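Local atomic coordinates of GTPase activator-like protein (Chaetomium thermophilum, PDB entry 5HIU), a protein that probably acts as a GTPase activator, being the fungal TSC2, of which this chain is the largely helical N-terminal part. Residues P22-L27 and V51-N56; H104-P109 and L119-Q124; Q149-A154 and M219-E224; V318-L323 and I362-H367. One frame throughout, in Å; residues are numbered along the deposited sequence.

Contact 1 (P22-L27 and V51-N56); sequences PEQADL and VDFPLN
Gln-24 reaches out from the first helix to meet Phe-53 and Asn-56 of the turn that follows helix 36-52, a worked example of how a single long polar side chain can bridge two backbones that stay well apart. The CA atoms of Gln-24 and Phe-53 are 9.7 Å from each other, and the gap is spanned because the glutamine chain runs extended beyond CG (chi2 172°). Its amide nitrogen supplies the close packing: NE2 lies 3.5 Å from CD2 of Phe-53 and 3.6 Å from CB of the same residue. The approach to the ring is oblique, with the amide and ring planes 60° apart. Asn-56 closes in beside the other end of the amide, where its ND2 is 3.5 Å from OE1 of Gln-24; the pair is a contact and not a hydrogen bond, and that OE1 is instead bonded to the hydroxyl of Ser-21. Phe-53 and Asn-56 are brought together by a type I beta turn, closed by Asn-56 N to Phe-53 O. Against the buried glutamine stand its two partners on the looser side, Phe-53 exposed and Asn-56 partly so. The whole contact is small, 104 Å² summed over both segments. Gln-24 also rests on Ala-49 while Leu-27 packs on Lys-45 and Leu-46, so helix 22-33 lies against the side of helix 36-52.

Contact 2 (H104-P109 and L119-Q124); sequences HTLTGP and LVALEQ
Leu-106 and Ala-121 mark the close approach of two roughly antiparallel helical backbones, their CA atoms 6.8 Å apart. The contact is a small apolar one in which Leu-106 splits its two methyl branches over consecutive residues of the facing helix. CD2 meets the methyl of Ala-121, at 3.9 Å from its CB, while CD1 settles at 3.9 Å from CB of Leu-122 and equally close to the backbone N of that residue. The fork takes this position because CG of Leu-106 lies between the backbone N and the carbonyl carbon (chi1 81°), and the short alanine lets the leucine stem in as well, CB to CB 4.1 Å. Helices 96-107 and 115-126 thus pack as a helical hairpin, the element from which alpha-solenoids are built, and a short connection from Gly-108 onward reverses the chain. A polar tie also joins the two helices: the carbonyl oxygen of Leu-106 accepts a hydrogen bond from NE2 of Gln-118. Leu-122 crosses Leu-106 at about a right angle and packs on Met-139, Leu-142 and Trp-146 of helix 139-163. Trp-82 and Ile-86 of helix 75-89 also touch Leu-106 and Ala-121 respectively. Farther round helix 115-126, Gln-124 NE2 donates to the anti lone pair of Glu-123 OE2 at 3.3 Å, the acceptor lying nearly in the amide plane, and Glu-123 OE1 is bonded to NE2 of Gln-186.

Contact 3 (Q149-A154 and M219-E224); sequences QAYRAA and MLTSVE
Leu-220 meets Tyr-151 twice, through its backbone carbonyl and through one methyl branch, just where helix 204-219 gives way to a loop. The tyrosine hydroxyl donates to the carbonyl oxygen of Leu-220; the modelled OH to O separation of 2.4 Å is very short, so its exact length is doubtful. The leucine side chain crosses the tyrosine obliquely, CD1 lying 3.7 Å from CE2 of Tyr-151, and its chi1 of 52° leaves CG flanked by both arms of the main chain. Next comes Thr-221, whose OG1 stands at the edge of the tyrosine ring, near its plane, 4.1 Å from CE1. In this alpha-solenoid, then, Tyr-151 of the long helix 139-163 reaches the loop joining two later helices, 204-219 and 224-240. A chi1 of 176° swings its ring well clear of the main-chain nitrogen and out to the loop, although its CA stays 9.0 Å from that of Thr-221. The polar end of Thr-221 has its main partner outside the loop, since OG1 is hydrogen-bonded to OD2 of Asp-226. Ser-222 follows, resting on Arg-158, farther along helix 139-163, which also touches Tyr-151 and Thr-221. Val-223 packs on the same arginine, and its backbone N turns back toward OG1 of Thr-221 in a straight but weak bond of 3.5 Å.

Contact 4 (V318-L323 and I362-H367); sequences VLQKLL and INSLFH
Gln-320 touches OG of Ser-364 with its aliphatic CG and not with its flat amide, while the ring of Phe-366 packs elsewhere: Ile-362 CG2 lies in plane at its edge, Trp-382 meets it edge-to-face, and Phe-386 meets it with planes about 20° apart. The setting illustrates a rule of the alpha-solenoid, in which every second helix runs in nearly the same direction. Helices 302-322 and 352-366 are such a pair, separated along the chain by helix 336-348 and roughly parallel where they meet, with CA atoms of Gln-320 and Ser-364 6.9 Å apart. A chi1 of 174° puts CG of Gln-320 beside OG of Ser-364, 3.6 Å away. That buried hydroxyl is satisfied within its own helix by the carbonyl oxygen of Leu-361. Leu-323, one turn past Gln-320, meets Leu-365, the residue after Ser-364, and also packs on Leu-361. Asn-374 joins both segments, by backbone hydrogen bonding to Leu-365 and by ND2 to the carbonyl oxygen of Leu-323. Between the two leucines, CD2 of Leu-365 sits 4.0 Å from CD1 of Leu-323 and 4.1 Å from its CB.

Followed from the N terminus, the four contacts come strictly in series: each closes before the next opens, and none nests in or crosses another. Contact 1 ties the first helix to the turn after the second, and contact 2 closes the short loop between helices 96-107 and 115-126. Contact 3 spans a longer excursion of 64 residues, joining helix 139-163, the next helix after contact 2, to the loop before helix 224-240. Contact 4 lies beyond, closing a stretch of 38 residues where helices 302-322 and 352-366 meet. The centres of contacts 1 and 4 are about 66 Å apart, on opposite sides of the chain's centre, consistent with an elongated solenoid.

Contact 1 (P22-L27 and V51-N56)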
loop_
_atom_site.group_PDB
_atom_site.type_symbol
_atom_site.label_atom_id
_atom_site.label_comp_id
_atom_site.label_asym_id
_atom_site.label_seq_id
_atom_site.Cartn_x
_atom_site.Cartn_y
_atom_site.Cartn_z
ATOM N N PRO A 22 11.911 -49.610 0.695
ATOM C CA PRO A 22 13.014 -50.196 -0.074
ATOM C C PRO A 22 13.051 -49.694 -1.529
ATOM O O PRO A 22 14.119 -49.667 -2.149
ATOM C CB PRO A 22 12.726 -51.699 -0.008
ATOM C CG PRO A 22 11.250 -51.796 0.175
ATOM C CD PRO A 22 10.849 -50.595 0.979
ATOM N N GLU A 23 11.889 -49.301 -2.059
ATOM C CA GLU A 23 11.801 -48.669 -3.374
ATOM C C GLU A 23 12.416 -47.286 -3.302
ATOM O O GLU A 23 13.299 -46.948 -4.086
ATOM C CB GLU A 23 10.347 -48.567 -3.835
ATOM C CG GLU A 23 9.712 -49.917 -4.139
ATOM C CD GLU A 23 8.264 -49.813 -4.588
ATOM O OE1 GLU A 23 7.731 -48.682 -4.656
ATOM O OE2 GLU A 23 7.660 -50.867 -4.876
ATOM N N GLN A 24 11.947 -46.494 -2.341
ATOM C CA GLN A 24 12.526 -45.179 -2.059
ATOM C C GLN A 24 14.038 -45.272 -1.786
ATOM O O GLN A 24 14.801 -44.383 -2.149
ATOM C CB GLN A 24 11.804 -44.516 -0.873
ATOM C CG GLN A 24 10.346 -44.126 -1.137
ATOM C CD GLN A 24 9.613 -43.653 0.117
ATOM O OE1 GLN A 24 9.813 -44.186 1.207
ATOM N NE2 GLN A 24 8.754 -42.649 -0.036
ATOM N N ALA A 25 14.470 -46.356 -1.149
ATOM C CA ALA A 25 15.895 -46.579 -0.905
ATOM C C ALA A 25 16.653 -46.586 -2.230
ATOM O O ALA A 25 17.624 -45.836 -2.400
ATOM C CB ALA A 25 16.115 -47.879 -0.139
ATOM N N ASP A 26 16.181 -47.417 -3.164
ATOM C CA ASP A 26 16.696 -47.443 -4.538
ATOM C C ASP A 26 16.753 -46.055 -5.164
ATOM O O ASP A 26 17.826 -45.564 -5.525
ATOM C CB ASP A 26 15.818 -48.323 -5.429
ATOM C CG ASP A 26 16.074 -49.790 -5.236
ATOM O OD1 ASP A 26 16.990 -50.159 -4.463
ATOM O OD2 ASP A 26 15.353 -50.583 -5.876
ATOM N N LEU A 27 15.592 -45.419 -5.278
ATOM C CA LEU A 27 15.487 -44.132 -5.968
ATOM C C LEU A 27 16.521 -43.137 -5.467
ATOM O O LEU A 27 17.174 -42.462 -6.263
ATOM C CB LEU A 27 14.077 -43.562 -5.837
ATOM C CG LEU A 27 12.969 -44.453 -6.418
ATOM C CD1 LEU A 27 11.610 -43.779 -6.266
ATOM C CD2 LEU A 27 13.246 -44.782 -7.880
ATOM N N VAL A 51 5.232 -37.859 -2.096
ATOM C CA VAL A 51 3.797 -37.543 -2.067
ATOM C C VAL A 51 3.015 -38.677 -1.374
ATOM O O VAL A 51 2.057 -38.426 -0.628
ATOM C CB VAL A 51 3.232 -37.264 -3.496
ATOM C CG1 VAL A 51 1.708 -37.311 -3.529
ATOM C CG2 VAL A 51 3.708 -35.919 -4.014
ATOM N N ASP A 52 3.440 -39.916 -1.605
ATOM C CA ASP A 52 2.746 -41.087 -1.070
ATOM C C ASP A 52 3.226 -41.527 0.322
ATOM O O ASP A 52 2.672 -42.459 0.915
ATOM C CB ASP A 52 2.854 -42.242 -2.072
ATOM C CG ASP A 52 2.082 -41.970 -3.348
ATOM O OD1 ASP A 52 1.908 -40.786 -3.716
ATOM O OD2 ASP A 52 1.633 -42.938 -3.980
ATOM N N PHE A 53 4.258 -40.859 0.831
ATOM C CA PHE A 53 4.783 -41.120 2.162
ATOM C C PHE A 53 5.280 -39.804 2.743
ATOM O O PHE A 53 6.477 -39.588 2.883
ATOM C CB PHE A 53 5.926 -42.132 2.093
ATOM C CG PHE A 53 5.498 -43.519 1.693
ATOM C CD1 PHE A 53 5.057 -44.432 2.647
ATOM C CD2 PHE A 53 5.559 -43.925 0.362
ATOM C CE1 PHE A 53 4.677 -45.714 2.280
ATOM C CE2 PHE A 53 5.179 -45.207 -0.011
ATOM C CZ PHE A 53 4.738 -46.100 0.950
ATOM N N PRO A 54 4.354 -38.894 3.052
ATOM C CA PRO A 54 4.742 -37.613 3.644
ATOM C C PRO A 54 5.404 -37.755 5.010
ATOM O O PRO A 54 6.380 -37.073 5.285
ATOM C CB PRO A 54 3.418 -36.870 3.773
ATOM C CG PRO A 54 2.514 -37.514 2.778
ATOM C CD PRO A 54 2.915 -38.951 2.750
ATOM N N LEU A 55 4.885 -38.653 5.846
ATOM C CA LEU A 55 5.474 -38.932 7.166
ATOM C C LEU A 55 6.923 -39.414 7.087
ATOM O O LEU A 55 7.636 -39.402 8.093
ATOM C CB LEU A 55 4.673 -40.001 7.920
ATOM C CG LEU A 55 3.170 -39.825 8.151
ATOM C CD1 LEU A 55 2.663 -41.014 8.964
ATOM C CD2 LEU A 55 2.833 -38.491 8.817
ATOM N N ASN A 56 7.352 -39.864 5.912
ATOM C CA ASN A 56 8.710 -40.364 5.750
ATOM C C ASN A 56 9.760 -39.252 5.622
ATOM O O ASN A 56 9.451 -38.142 5.149
ATOM C CB ASN A 56 8.760 -41.351 4.587
ATOM C CG ASN A 56 8.020 -42.637 4.909
ATOM O OD1 ASN A 56 6.969 -42.611 5.563
ATOM N ND2 ASN A 56 8.567 -43.767 4.473
#

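Contact 2 (H104-P109 and L119-Q124)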
loop_
_atom_site.group_PDB
_atom_site.type_symbol
_atom_site.label_atom_id
_atom_site.label_comp_id
_atom_site.label_asym_id
_atom_site.label_seq_id
_atom_site.Cartn_x
_atom_site.Cartn_y
_atom_site.Cartn_z
ATOM N N HIS A 104 18.274 -21.921 3.016
ATOM C CA HIS A 104 19.438 -21.410 2.306
ATOM C C HIS A 104 19.634 -22.059 0.956
ATOM O O HIS A 104 20.107 -21.408 0.021
ATOM C CB HIS A 104 20.661 -21.539 3.176
ATOM C CG HIS A 104 20.604 -20.632 4.359
ATOM N ND1 HIS A 104 20.424 -21.092 5.647
ATOM C CD2 HIS A 104 20.642 -19.284 4.440
ATOM C CE1 HIS A 104 20.382 -20.066 6.476
ATOM N NE2 HIS A 104 20.514 -18.956 5.769
ATOM N N THR A 105 19.251 -23.331 0.852
ATOM C CA THR A 105 19.232 -24.021 -0.421
ATOM C C THR A 105 18.228 -23.356 -1.375
ATOM O O THR A 105 18.556 -23.035 -2.515
ATOM C CB THR A 105 18.825 -25.492 -0.228
ATOM O OG1 THR A 105 19.777 -26.157 0.590
ATOM C CG2 THR A 105 18.699 -26.228 -1.552
ATOM N N LEU A 106 17.001 -23.160 -0.909
ATOM C CA LEU A 106 15.964 -22.668 -1.796
ATOM C C LEU A 106 16.060 -21.176 -2.125
ATOM O O LEU A 106 15.542 -20.761 -3.143
ATOM C CB LEU A 106 14.583 -23.004 -1.246
ATOM C CG LEU A 106 14.005 -22.097 -0.156
ATOM C CD1 LEU A 106 13.313 -20.841 -0.703
ATOM C CD2 LEU A 106 13.029 -22.904 0.695
ATOM N N THR A 107 16.717 -20.377 -1.291
ATOM C CA THR A 107 16.661 -18.921 -1.427
ATOM C C THR A 107 17.855 -18.315 -2.113
ATOM O O THR A 107 17.763 -17.194 -2.615
ATOM C CB THR A 107 16.567 -18.231 -0.065
ATOM O OG1 THR A 107 17.614 -18.711 0.787
ATOM C CG2 THR A 107 15.266 -18.522 0.564
ATOM N N GLY A 108 18.968 -19.035 -2.122
ATOM C CA GLY A 108 20.218 -18.535 -2.691
ATOM C C GLY A 108 20.272 -18.514 -4.212
ATOM O O GLY A 108 19.235 -18.593 -4.868
ATOM N N PRO A 109 21.490 -18.361 -4.776
ATOM C CA PRO A 109 21.734 -18.327 -6.215
ATOM C C PRO A 109 20.889 -19.329 -6.979
ATOM O O PRO A 109 21.006 -20.532 -6.761
ATOM C CB PRO A 109 23.218 -18.697 -6.319
ATOM C CG PRO A 109 23.823 -18.175 -5.055
ATOM C CD PRO A 109 22.721 -18.026 -4.027
ATOM N N LEU A 119 9.702 -19.072 -4.787
ATOM C CA LEU A 119 8.476 -18.510 -4.226
ATOM C C LEU A 119 7.647 -19.585 -3.583
ATOM O O LEU A 119 7.341 -19.509 -2.401
ATOM C CB LEU A 119 7.622 -17.986 -5.377
ATOM C CG LEU A 119 6.951 -16.622 -5.504
ATOM C CD1 LEU A 119 6.006 -16.314 -4.356
ATOM C CD2 LEU A 119 7.955 -15.503 -5.632
ATOM N N VAL A 120 7.290 -20.597 -4.370
ATOM C CA VAL A 120 6.429 -21.669 -3.877
ATOM C C VAL A 120 7.155 -22.455 -2.763
ATOM O O VAL A 120 6.571 -22.776 -1.724
ATOM C CB VAL A 120 5.987 -22.607 -5.019
ATOM C CG1 VAL A 120 5.334 -23.859 -4.475
ATOM C CG2 VAL A 120 5.040 -21.894 -5.980
ATOM N N ALA A 121 8.434 -22.738 -2.967
ATOM C CA ALA A 121 9.190 -23.430 -1.952
ATOM C C ALA A 121 9.102 -22.668 -0.663
ATOM O O ALA A 121 8.746 -23.228 0.385
ATOM C CB ALA A 121 10.640 -23.575 -2.361
ATOM N N LEU A 122 9.417 -21.385 -0.723
ATOM C CA LEU A 122 9.444 -20.613 0.504
ATOM C C LEU A 122 8.051 -20.595 1.141
ATOM O O LEU A 122 7.893 -20.834 2.331
ATOM C CB LEU A 122 9.951 -19.207 0.245
ATOM C CG LEU A 122 10.138 -18.367 1.509
ATOM C CD1 LEU A 122 11.058 -19.047 2.519
ATOM C CD2 LEU A 122 10.707 -17.016 1.140
ATOM N N GLU A 123 7.047 -20.342 0.314
ATOM C CA GLU A 123 5.673 -20.336 0.748
ATOM C C GLU A 123 5.334 -21.637 1.465
ATOM O O GLU A 123 4.737 -21.598 2.541
ATOM C CB GLU A 123 4.776 -20.106 -0.465
ATOM C CG GLU A 123 3.314 -20.465 -0.302
ATOM C CD GLU A 123 2.573 -20.347 -1.622
ATOM O OE1 GLU A 123 2.496 -19.214 -2.124
ATOM O OE2 GLU A 123 2.097 -21.379 -2.165
ATOM N N GLN A 124 5.730 -22.775 0.885
ATOM C CA GLN A 124 5.460 -24.078 1.482
ATOM C C GLN A 124 6.315 -24.346 2.683
ATOM O O GLN A 124 5.854 -24.964 3.619
ATOM C CB GLN A 124 5.670 -25.198 0.482
ATOM C CG GLN A 124 4.679 -25.170 -0.664
ATOM C CD GLN A 124 3.224 -25.229 -0.207
ATOM O OE1 GLN A 124 2.822 -26.128 0.543
ATOM N NE2 GLN A 124 2.424 -24.264 -0.670
#

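Contact 3 (Q149-A154 and M219-E224)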
loop_
_atom_site.group_PDB
_atom_site.type_symbol
_atom_site.label_atom_id
_atom_site.label_comp_id
_atom_site.label_asym_id
_atom_site.label_seq_id
_atom_site.Cartn_x
_atom_site.Cartn_y
_atom_site.Cartn_z
ATOM N N GLN A 149 13.431 -7.677 -7.132
ATOM C CA GLN A 149 13.541 -8.577 -8.261
ATOM C C GLN A 149 12.194 -8.715 -8.922
ATOM O O GLN A 149 12.074 -8.491 -10.135
ATOM C CB GLN A 149 13.993 -9.964 -7.822
ATOM C CG GLN A 149 15.490 -10.134 -7.615
ATOM C CD GLN A 149 15.879 -11.591 -7.367
ATOM O OE1 GLN A 149 15.168 -12.541 -7.771
ATOM N NE2 GLN A 149 17.013 -11.782 -6.693
ATOM N N ALA A 150 11.175 -9.069 -8.136
ATOM C CA ALA A 150 9.908 -9.509 -8.727
ATOM C C ALA A 150 9.237 -8.368 -9.457
ATOM O O ALA A 150 8.772 -8.512 -10.592
ATOM C CB ALA A 150 8.973 -10.089 -7.689
ATOM N N TYR A 151 9.208 -7.218 -8.816
ATOM C CA TYR A 151 8.658 -6.060 -9.464
ATOM C C TYR A 151 9.426 -5.731 -10.761
ATOM O O TYR A 151 8.816 -5.653 -11.827
ATOM C CB TYR A 151 8.635 -4.858 -8.534
ATOM C CG TYR A 151 8.159 -3.674 -9.296
ATOM C CD1 TYR A 151 6.850 -3.621 -9.742
ATOM C CD2 TYR A 151 9.024 -2.648 -9.641
ATOM C CE1 TYR A 151 6.389 -2.551 -10.463
ATOM C CE2 TYR A 151 8.575 -1.564 -10.371
ATOM C CZ TYR A 151 7.255 -1.521 -10.775
ATOM O OH TYR A 151 6.803 -0.464 -11.519
ATOM N N ARG A 152 10.747 -5.570 -10.665
ATOM C CA ARG A 152 11.600 -5.311 -11.846
ATOM C C ARG A 152 11.219 -6.202 -13.030
ATOM O O ARG A 152 11.052 -5.717 -14.149
ATOM C CB ARG A 152 13.082 -5.508 -11.510
ATOM C CG ARG A 152 14.039 -4.899 -12.527
ATOM C CD ARG A 152 15.390 -4.546 -11.913
ATOM N NE ARG A 152 15.248 -3.580 -10.813
ATOM C CZ ARG A 152 15.633 -2.300 -10.831
ATOM N NH1 ARG A 152 16.231 -1.768 -11.893
ATOM N NH2 ARG A 152 15.432 -1.539 -9.753
ATOM N N ALA A 153 11.048 -7.496 -12.765
ATOM C CA ALA A 153 10.717 -8.456 -13.816
ATOM C C ALA A 153 9.287 -8.322 -14.326
ATOM O O ALA A 153 8.988 -8.714 -15.450
ATOM C CB ALA A 153 10.968 -9.877 -13.342
ATOM N N ALA A 154 8.385 -7.789 -13.518
ATOM C CA ALA A 154 7.028 -7.590 -14.014
ATOM C C ALA A 154 6.989 -6.372 -14.894
ATOM O O ALA A 154 6.339 -6.383 -15.926
ATOM C CB ALA A 154 6.035 -7.456 -12.876
ATOM N N MET A 219 4.146 4.317 -6.555
ATOM C CA MET A 219 4.210 5.498 -7.389
ATOM C C MET A 219 4.603 5.209 -8.814
ATOM O O MET A 219 4.667 6.124 -9.618
ATOM C CB MET A 219 5.150 6.526 -6.763
ATOM C CG MET A 219 4.657 7.017 -5.410
ATOM S SD MET A 219 2.913 7.515 -5.420
ATOM C CE MET A 219 3.085 8.943 -6.491
ATOM N N LEU A 220 4.892 3.966 -9.161
ATOM C CA LEU A 220 5.183 3.681 -10.558
ATOM C C LEU A 220 4.829 2.274 -10.824
ATOM O O LEU A 220 5.623 1.394 -10.622
ATOM C CB LEU A 220 6.644 3.984 -10.918
ATOM C CG LEU A 220 7.800 3.403 -10.096
ATOM C CD1 LEU A 220 8.331 2.106 -10.680
ATOM C CD2 LEU A 220 8.939 4.400 -10.043
ATOM N N THR A 221 3.591 2.041 -11.201
ATOM C CA THR A 221 3.184 0.710 -11.594
ATOM C C THR A 221 1.986 0.865 -12.480
ATOM O O THR A 221 1.091 1.663 -12.204
ATOM C CB THR A 221 2.866 -0.190 -10.389
ATOM O OG1 THR A 221 2.457 -1.483 -10.842
ATOM C CG2 THR A 221 1.767 0.399 -9.535
ATOM N N SER A 222 1.981 0.104 -13.562
ATOM C CA SER A 222 0.953 0.237 -14.572
ATOM C C SER A 222 -0.281 -0.553 -14.168
ATOM O O SER A 222 -1.324 -0.413 -14.800
ATOM C CB SER A 222 1.505 -0.204 -15.937
ATOM O OG SER A 222 2.317 -1.366 -15.857
ATOM N N VAL A 223 -0.165 -1.353 -13.098
ATOM C CA VAL A 223 -1.198 -2.324 -12.719
ATOM C C VAL A 223 -1.790 -2.069 -11.327
ATOM O O VAL A 223 -1.132 -2.192 -10.299
ATOM C CB VAL A 223 -0.665 -3.769 -12.786
ATOM C CG1 VAL A 223 -1.824 -4.754 -12.716
ATOM C CG2 VAL A 223 0.135 -3.985 -14.066
ATOM N N GLU A 224 -3.064 -1.726 -11.334
ATOM C CA GLU A 224 -3.834 -1.415 -10.159
ATOM C C GLU A 224 -3.725 -2.491 -9.075
ATOM O O GLU A 224 -3.686 -2.182 -7.878
ATOM C CB GLU A 224 -5.282 -1.219 -10.606
ATOM C CG GLU A 224 -6.311 -1.108 -9.511
ATOM C CD GLU A 224 -7.557 -0.372 -9.962
ATOM O OE1 GLU A 224 -7.548 0.218 -11.062
ATOM O OE2 GLU A 224 -8.553 -0.372 -9.212
#

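Contact 4 (V318-L323 and I362-H367)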
loop_
_atom_site.group_PDB
_atom_site.type_symbol
_atom_site.label_atom_id
_atom_site.label_comp_id
_atom_site.label_asym_id
_atom_site.label_seq_id
_atom_site.Cartn_x
_atom_site.Cartn_y
_atom_site.Cartn_z
ATOM N N VAL A 318 -8.323 13.363 2.077
ATOM C CA VAL A 318 -8.209 12.588 3.300
ATOM C C VAL A 318 -8.726 13.417 4.461
ATOM O O VAL A 318 -9.348 12.887 5.379
ATOM C CB VAL A 318 -6.748 12.112 3.540
ATOM C CG1 VAL A 318 -6.568 11.596 4.948
ATOM C CG2 VAL A 318 -6.374 11.027 2.545
ATOM N N LEU A 319 -8.479 14.723 4.401
ATOM C CA LEU A 319 -8.951 15.643 5.440
ATOM C C LEU A 319 -10.467 15.728 5.450
ATOM O O LEU A 319 -11.090 15.714 6.495
ATOM C CB LEU A 319 -8.337 17.045 5.283
ATOM C CG LEU A 319 -6.913 17.164 5.844
ATOM C CD1 LEU A 319 -6.200 18.454 5.412
ATOM C CD2 LEU A 319 -6.949 17.051 7.354
ATOM N N GLN A 320 -11.065 15.814 4.283
ATOM C CA GLN A 320 -12.508 15.882 4.211
ATOM C C GLN A 320 -13.095 14.649 4.853
ATOM O O GLN A 320 -14.083 14.717 5.540
ATOM C CB GLN A 320 -12.951 15.972 2.763
ATOM C CG GLN A 320 -14.447 15.901 2.569
ATOM C CD GLN A 320 -14.835 16.225 1.142
ATOM O OE1 GLN A 320 -14.226 17.084 0.477
ATOM N NE2 GLN A 320 -15.846 15.537 0.653
ATOM N N LYS A 321 -12.465 13.516 4.618
ATOM C CA LYS A 321 -12.919 12.256 5.191
ATOM C C LYS A 321 -12.611 12.221 6.701
ATOM O O LYS A 321 -13.482 11.901 7.510
ATOM C CB LYS A 321 -12.269 11.101 4.428
ATOM C CG LYS A 321 -12.865 9.727 4.679
ATOM C CD LYS A 321 -14.316 9.572 4.238
ATOM C CE LYS A 321 -14.891 8.235 4.720
ATOM N NZ LYS A 321 -16.382 8.191 4.700
ATOM N N LEU A 322 -11.397 12.615 7.081
ATOM C CA LEU A 322 -11.036 12.653 8.480
ATOM C C LEU A 322 -11.946 13.551 9.295
ATOM O O LEU A 322 -12.433 13.139 10.337
ATOM C CB LEU A 322 -9.587 13.106 8.669
ATOM C CG LEU A 322 -9.004 12.874 10.076
ATOM C CD1 LEU A 322 -9.340 11.495 10.633
ATOM C CD2 LEU A 322 -7.496 13.041 10.073
ATOM N N LEU A 323 -12.203 14.759 8.804
ATOM C CA LEU A 323 -13.017 15.738 9.520
ATOM C C LEU A 323 -14.460 15.321 9.811
ATOM O O LEU A 323 -15.145 16.018 10.542
ATOM C CB LEU A 323 -13.051 17.053 8.757
ATOM C CG LEU A 323 -11.751 17.847 8.816
ATOM C CD1 LEU A 323 -11.677 18.812 7.650
ATOM C CD2 LEU A 323 -11.625 18.598 10.129
ATOM N N ILE A 362 -14.964 22.407 2.813
ATOM C CA ILE A 362 -15.685 23.419 3.572
ATOM C C ILE A 362 -17.168 23.065 3.602
ATOM O O ILE A 362 -17.805 23.145 4.641
ATOM C CB ILE A 362 -15.444 24.843 3.021
ATOM C CG1 ILE A 362 -13.956 25.229 3.157
ATOM C CG2 ILE A 362 -16.287 25.865 3.777
ATOM C CD1 ILE A 362 -13.593 26.531 2.462
ATOM N N ASN A 363 -17.711 22.601 2.492
ATOM C CA ASN A 363 -19.109 22.200 2.494
ATOM C C ASN A 363 -19.407 21.025 3.403
ATOM O O ASN A 363 -20.510 20.910 3.907
ATOM C CB ASN A 363 -19.574 21.879 1.093
ATOM C CG ASN A 363 -20.123 23.084 0.391
ATOM O OD1 ASN A 363 -20.998 23.759 0.923
ATOM N ND2 ASN A 363 -19.619 23.370 -0.803
ATOM N N SER A 364 -18.433 20.153 3.611
ATOM C CA SER A 364 -18.633 19.027 4.506
ATOM C C SER A 364 -18.491 19.438 5.970
ATOM O O SER A 364 -18.947 18.716 6.863
ATOM C CB SER A 364 -17.643 17.911 4.204
ATOM O OG SER A 364 -16.337 18.367 4.472
ATOM N N LEU A 365 -17.830 20.567 6.214
ATOM C CA LEU A 365 -17.776 21.162 7.554
ATOM C C LEU A 365 -19.100 21.793 8.007
ATOM O O LEU A 365 -19.471 21.674 9.164
ATOM C CB LEU A 365 -16.689 22.216 7.620
ATOM C CG LEU A 365 -15.273 21.693 7.595
ATOM C CD1 LEU A 365 -14.343 22.884 7.696
ATOM C CD2 LEU A 365 -14.994 20.700 8.718
ATOM N N PHE A 366 -19.799 22.477 7.110
ATOM C CA PHE A 366 -21.031 23.138 7.481
ATOM C C PHE A 366 -22.218 22.189 7.467
ATOM O O PHE A 366 -23.240 22.468 8.098
ATOM C CB PHE A 366 -21.292 24.337 6.576
ATOM C CG PHE A 366 -20.422 25.517 6.881
ATOM C CD1 PHE A 366 -20.796 26.436 7.847
ATOM C CD2 PHE A 366 -19.234 25.711 6.205
ATOM C CE1 PHE A 366 -19.990 27.523 8.139
ATOM C CE2 PHE A 366 -18.427 26.793 6.487
ATOM C CZ PHE A 366 -18.803 27.703 7.457
ATOM N N HIS A 367 -22.099 21.084 6.736
ATOM C CA HIS A 367 -23.133 20.040 6.718
ATOM C C HIS A 367 -22.469 18.674 6.711
ATOM O O HIS A 367 -21.703 18.370 5.818
ATOM C CB HIS A 367 -24.041 20.185 5.485
ATOM C CG HIS A 367 -25.382 19.523 5.635
ATOM N ND1 HIS A 367 -26.484 19.900 4.897
ATOM C CD2 HIS A 367 -25.804 18.529 6.454
ATOM C CE1 HIS A 367 -27.521 19.157 5.241
ATOM N NE2 HIS A 367 -27.134 18.317 6.186
#